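PDB 6MLX: leucine-rich repeat protein TpLRR from Treponema pallidum, which is of unknown function but, as a secreted, probably periplasmic, leucine-rich repeat protein, may offer its repeat surface for binding partners. Local coordinates for residues K161-G166 / V188-G193; A152-P157 / R172-L177. All coordinates share one frame; numbering follows the deposited sequence.

Contact 1: K161-G166 / V188-G193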
loop_
_atom_site.group_PDB
_atom_site.type_symbol
_atom_site.label_atom_id
_atom_site.label_comp_id
_atom_site.label_asym_id
_atom_site.label_seq_id
_atom_site.Cartn_x
_atom_site.Cartn_y
_atom_site.Cartn_z
ATOM N N LYS A 161 -7.283 -11.211 -11.784
ATOM C CA LYS A 161 -6.959 -11.974 -12.980
ATOM C C LYS A 161 -5.507 -12.442 -13.050
ATOM O O LYS A 161 -5.237 -13.463 -13.691
ATOM C CB LYS A 161 -7.302 -11.155 -14.229
ATOM C CG LYS A 161 -8.750 -10.754 -14.229
ATOM C CD LYS A 161 -9.259 -10.471 -15.600
ATOM C CE LYS A 161 -9.119 -9.030 -15.917
ATOM N NZ LYS A 161 -10.231 -8.695 -16.846
ATOM N N ASN A 162 -4.580 -11.750 -12.397
ATOM C CA ASN A 162 -3.190 -12.168 -12.405
ATOM C C ASN A 162 -2.564 -11.850 -11.058
ATOM O O ASN A 162 -2.951 -10.888 -10.391
ATOM C CB ASN A 162 -2.398 -11.451 -13.502
ATOM C CG ASN A 162 -2.380 -9.946 -13.298
ATOM O OD1 ASN A 162 -3.415 -9.334 -13.054
ATOM N ND2 ASN A 162 -1.195 -9.344 -13.386
ATOM N N LEU A 163 -1.586 -12.661 -10.673
ATOM C CA LEU A 163 -0.694 -12.345 -9.565
ATOM C C LEU A 163 0.644 -11.921 -10.174
ATOM O O LEU A 163 1.348 -12.738 -10.779
ATOM C CB LEU A 163 -0.536 -13.531 -8.617
ATOM C CG LEU A 163 -1.847 -14.029 -7.998
ATOM C CD1 LEU A 163 -1.577 -15.177 -7.058
ATOM C CD2 LEU A 163 -2.557 -12.910 -7.266
ATOM N N ALA A 164 0.986 -10.647 -10.012
ATOM C CA ALA A 164 2.113 -10.052 -10.717
ATOM C C ALA A 164 3.443 -10.644 -10.243
ATOM O O ALA A 164 3.529 -11.342 -9.226
ATOM C CB ALA A 164 2.115 -8.535 -10.525
ATOM N N ASP A 165 4.496 -10.322 -10.998
ATOM C CA ASP A 165 5.842 -10.808 -10.719
ATOM C C ASP A 165 6.247 -10.534 -9.274
ATOM O O ASP A 165 6.114 -9.413 -8.779
ATOM C CB ASP A 165 6.854 -10.136 -11.655
ATOM C CG ASP A 165 6.723 -10.578 -13.116
ATOM O OD1 ASP A 165 5.934 -11.487 -13.456
ATOM O OD2 ASP A 165 7.459 -10.002 -13.933
ATOM N N GLY A 166 6.758 -11.565 -8.612
ATOM C CA GLY A 166 7.298 -11.431 -7.269
ATOM C C GLY A 166 6.351 -10.814 -6.255
ATOM O O GLY A 166 6.802 -10.206 -5.280
ATOM N N VAL A 188 6.175 -14.174 -12.750
ATOM C CA VAL A 188 7.388 -14.928 -12.439
ATOM C C VAL A 188 7.699 -14.819 -10.949
ATOM O O VAL A 188 7.681 -13.724 -10.375
ATOM C CB VAL A 188 8.565 -14.419 -13.291
ATOM C CG1 VAL A 188 9.887 -15.042 -12.834
ATOM C CG2 VAL A 188 8.303 -14.705 -14.780
ATOM N N GLY A 189 8.004 -15.955 -10.329
ATOM C CA GLY A 189 8.452 -15.968 -8.947
ATOM C C GLY A 189 7.465 -15.384 -7.960
ATOM O O GLY A 189 7.880 -14.744 -6.989
ATOM N N VAL A 190 6.160 -15.587 -8.189
ATOM C CA VAL A 190 5.136 -15.007 -7.316
ATOM C C VAL A 190 5.410 -15.346 -5.848
ATOM O O VAL A 190 5.390 -14.469 -4.977
ATOM C CB VAL A 190 3.736 -15.475 -7.750
ATOM C CG1 VAL A 190 2.705 -15.088 -6.713
ATOM C CG2 VAL A 190 3.370 -14.885 -9.123
ATOM N N PHE A 191 5.680 -16.628 -5.560
ATOM C CA PHE A 191 5.753 -17.140 -4.194
ATOM C C PHE A 191 7.170 -17.539 -3.774
ATOM O O PHE A 191 7.327 -18.346 -2.845
ATOM C CB PHE A 191 4.817 -18.336 -4.019
ATOM C CG PHE A 191 3.367 -18.017 -4.239
ATOM C CD1 PHE A 191 2.649 -17.298 -3.293
ATOM C CD2 PHE A 191 2.715 -18.443 -5.382
ATOM C CE1 PHE A 191 1.311 -17.007 -3.480
ATOM C CE2 PHE A 191 1.361 -18.155 -5.576
ATOM C CZ PHE A 191 0.663 -17.439 -4.623
ATOM N N VAL A 192 8.198 -16.987 -4.428
ATOM C CA VAL A 192 9.580 -17.230 -4.019
ATOM C C VAL A 192 9.775 -16.823 -2.561
ATOM O O VAL A 192 9.362 -15.736 -2.139
ATOM C CB VAL A 192 10.547 -16.472 -4.946
ATOM C CG1 VAL A 192 11.933 -16.390 -4.336
ATOM C CG2 VAL A 192 10.597 -17.127 -6.334
ATOM N N GLY A 193 10.423 -17.696 -1.786
ATOM C CA GLY A 193 10.701 -17.439 -0.387
ATOM C C GLY A 193 9.535 -17.634 0.559
ATOM O O GLY A 193 9.681 -17.349 1.752
#

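Contact 2: A152-P157 / R172-L177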
loop_
_atom_site.group_PDB
_atom_site.type_symbol
_atom_site.label_atom_id
_atom_site.label_comp_id
_atom_site.label_asym_id
_atom_site.label_seq_id
_atom_site.Cartn_x
_atom_site.Cartn_y
_atom_site.Cartn_z
ATOM N N ALA A 152 1.159 -12.621 7.284
ATOM C CA ALA A 152 0.616 -13.949 7.522
ATOM C C ALA A 152 -0.603 -14.268 6.662
ATOM O O ALA A 152 -0.810 -15.430 6.307
ATOM C CB ALA A 152 0.244 -14.110 9.003
ATOM N N SER A 153 -1.401 -13.266 6.309
ATOM C CA SER A 153 -2.705 -13.482 5.699
ATOM C C SER A 153 -3.002 -12.384 4.691
ATOM O O SER A 153 -2.926 -11.200 5.026
ATOM C CB SER A 153 -3.809 -13.503 6.768
ATOM O OG SER A 153 -5.078 -13.672 6.169
ATOM N N VAL A 154 -3.372 -12.781 3.477
ATOM C CA VAL A 154 -3.777 -11.859 2.420
ATOM C C VAL A 154 -5.085 -12.357 1.828
ATOM O O VAL A 154 -5.173 -13.515 1.399
ATOM C CB VAL A 154 -2.720 -11.742 1.302
ATOM C CG1 VAL A 154 -3.269 -10.902 0.145
ATOM C CG2 VAL A 154 -1.439 -11.138 1.833
ATOM N N ARG A 155 -6.094 -11.496 1.799
ATOM C CA ARG A 155 -7.318 -11.776 1.062
ATOM C C ARG A 155 -7.263 -11.002 -0.249
ATOM O O ARG A 155 -7.101 -9.776 -0.245
ATOM C CB ARG A 155 -8.569 -11.406 1.856
ATOM C CG ARG A 155 -9.897 -11.735 1.124
ATOM C CD ARG A 155 -11.103 -11.074 1.820
ATOM N NE ARG A 155 -11.211 -11.472 3.224
ATOM C CZ ARG A 155 -11.888 -10.801 4.156
ATOM N NH1 ARG A 155 -12.534 -9.678 3.851
ATOM N NH2 ARG A 155 -11.906 -11.248 5.404
ATOM N N LEU A 156 -7.378 -11.721 -1.355
ATOM C CA LEU A 156 -7.317 -11.132 -2.678
ATOM C C LEU A 156 -8.673 -10.551 -3.078
ATOM O O LEU A 156 -9.714 -10.962 -2.554
ATOM C CB LEU A 156 -6.888 -12.187 -3.690
ATOM C CG LEU A 156 -5.485 -12.774 -3.510
ATOM C CD1 LEU A 156 -5.362 -14.030 -4.347
ATOM C CD2 LEU A 156 -4.438 -11.760 -3.912
ATOM N N PRO A 157 -8.688 -9.597 -4.016
ATOM C CA PRO A 157 -9.967 -9.165 -4.595
ATOM C C PRO A 157 -10.616 -10.337 -5.319
ATOM O O PRO A 157 -9.938 -11.181 -5.906
ATOM C CB PRO A 157 -9.564 -8.055 -5.580
ATOM C CG PRO A 157 -8.146 -7.757 -5.307
ATOM C CD PRO A 157 -7.548 -8.997 -4.725
ATOM N N ARG A 172 8.002 -14.924 4.040
ATOM C CA ARG A 172 8.313 -16.208 4.643
ATOM C C ARG A 172 7.321 -16.630 5.720
ATOM O O ARG A 172 7.368 -17.787 6.142
ATOM C CB ARG A 172 9.724 -16.182 5.217
ATOM C CG ARG A 172 10.079 -14.948 5.995
ATOM C CD ARG A 172 11.432 -15.149 6.671
ATOM N NE ARG A 172 11.965 -13.914 7.242
ATOM C CZ ARG A 172 11.681 -13.492 8.467
ATOM N NH1 ARG A 172 10.863 -14.195 9.235
ATOM N NH2 ARG A 172 12.209 -12.370 8.929
ATOM N N ASN A 173 6.423 -15.750 6.165
ATOM C CA ASN A 173 5.407 -16.135 7.139
ATOM C C ASN A 173 4.008 -16.227 6.538
ATOM O O ASN A 173 3.032 -16.394 7.282
ATOM C CB ASN A 173 5.417 -15.168 8.317
ATOM C CG ASN A 173 6.401 -15.583 9.381
ATOM O OD1 ASN A 173 6.380 -16.725 9.845
ATOM N ND2 ASN A 173 7.288 -14.670 9.759
ATOM N N LEU A 174 3.890 -16.142 5.214
ATOM C CA LEU A 174 2.587 -16.162 4.566
ATOM C C LEU A 174 1.997 -17.564 4.628
ATOM O O LEU A 174 2.609 -18.525 4.159
ATOM C CB LEU A 174 2.723 -15.697 3.120
ATOM C CG LEU A 174 1.426 -15.664 2.315
ATOM C CD1 LEU A 174 0.399 -14.743 2.992
ATOM C CD2 LEU A 174 1.700 -15.214 0.893
ATOM N N VAL A 175 0.806 -17.696 5.221
ATOM C CA VAL A 175 0.167 -18.998 5.319
ATOM C C VAL A 175 -1.255 -19.021 4.786
ATOM O O VAL A 175 -1.798 -20.112 4.543
ATOM C CB VAL A 175 0.195 -19.527 6.777
ATOM C CG1 VAL A 175 1.619 -19.600 7.305
ATOM C CG2 VAL A 175 -0.624 -18.650 7.657
ATOM N N GLU A 176 -1.901 -17.881 4.578
ATOM C CA GLU A 176 -3.304 -17.831 4.188
ATOM C C GLU A 176 -3.471 -16.874 3.021
ATOM O O GLU A 176 -3.023 -15.725 3.078
ATOM C CB GLU A 176 -4.191 -17.397 5.355
ATOM C CG GLU A 176 -5.664 -17.331 5.027
ATOM C CD GLU A 176 -6.497 -16.919 6.233
ATOM O OE1 GLU A 176 -6.405 -15.760 6.684
ATOM O OE2 GLU A 176 -7.220 -17.763 6.761
ATOM N N LEU A 177 -4.126 -17.356 1.969
ATOM C CA LEU A 177 -4.367 -16.590 0.752
ATOM C C LEU A 177 -5.848 -16.763 0.443
ATOM O O LEU A 177 -6.250 -17.753 -0.172
ATOM C CB LEU A 177 -3.477 -17.071 -0.375
ATOM C CG LEU A 177 -3.520 -16.265 -1.665
ATOM C CD1 LEU A 177 -3.154 -14.828 -1.380
ATOM C CD2 LEU A 177 -2.576 -16.871 -2.694
#

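Contact 1: K161-G166 / V188-G193
D165 OD1 takes the backbone N-H of V188 in a fairly straight bond, D165 OD1 to V188 N 2.8 Å, between neighbouring coils of the leucine-rich repeat solenoid. The donor comes from above the carboxylate, 49° out of its plane. With D165 CG beside its own backbone N (chi1 -69°), the carboxylate reaches the next coil. V188 then answers through its carbonyl: G166 N donates to V188 O at 2.9 Å, so main-chain N and O of one residue are both held by the 161-166 segment. One step on, G166 CA brings a C-H to within 3.4 Å of G189 O, the carbonyl of the first residue of the type I turn G189 to V192.

On the interior side V190 lies against the chain of L163 and A164. Its CG2 rests near two carbonyls, 3.4 Å from L163 O, while CG1 turns back over the centre of the F191 ring, 3.5 Å above the plane. Y210, from the C-terminal end of the chain, also packs on V190, meets the F191 ring edge-to-face and bonds F191 N through its hydroxyl. The far end of that ring meets the leucine branch obliquely, F191 CZ to L163 CD1 4.0 Å.

Contact 2: A152-P157 / R172-L177
E176 reaches along S153 where two parallel strands of adjacent leucine-rich repeats pair. E176 CB lies 3.9 Å from S153 OG, CG keeps that same distance and CD closes to 3.5 Å, until OE1 accepts the serine hydroxyl in a short bond, S153 OG to E176 OE1 2.5 Å. The bond uses the anti lone pair of OE1, away from the other carboxylate oxygen. In both residues the gamma atom lies opposite the backbone nitrogen, S153 OG (chi1 178°) and E176 CG (chi1 -180°).

Next to this pair the strands are joined by V154 N to E176 O at 3.0 Å. At the entry, A152 O is gripped twice, by V175 N almost straight at 3.0 Å and by E176 N, more bent but in the carbonyl plane. S153 and V154 also bond or pack on the strand 130-132, so 153-155 is the middle of three.

The other face, with V154 and L177, turns to the hydrophobic interior, where L174 CD1 lies 3.6 Å from A152 O and near V154 CG2. L177 CD1 serves both V154 and L156: it is 4.1 Å from V154 CB and, where the two leucines cross, 3.8 Å from L156 CG.

Overall arrangement
After the earlier coils the chain enters strand 153-155, then strands 162-163 and 176-178, and after strand 185-186 the loop 188-193 that leads to helix 199-207. Contact 2 closes the loop from 157 to 172, and contact 1 the loop from 166 to 188. Because their segments alternate, the two closures cross instead of nesting, as expected when each coil of a solenoid stacks on the next. Contact 2 joins strands of the three-stranded parallel sheet; contact 1 ties the bend after strand 162-163 to the loop before the helix. Their interiors merge: F191 CZ packs on L177 CD2 at 3.8 Å, and L163 CD2 on L156 CD2 at 4.0 Å.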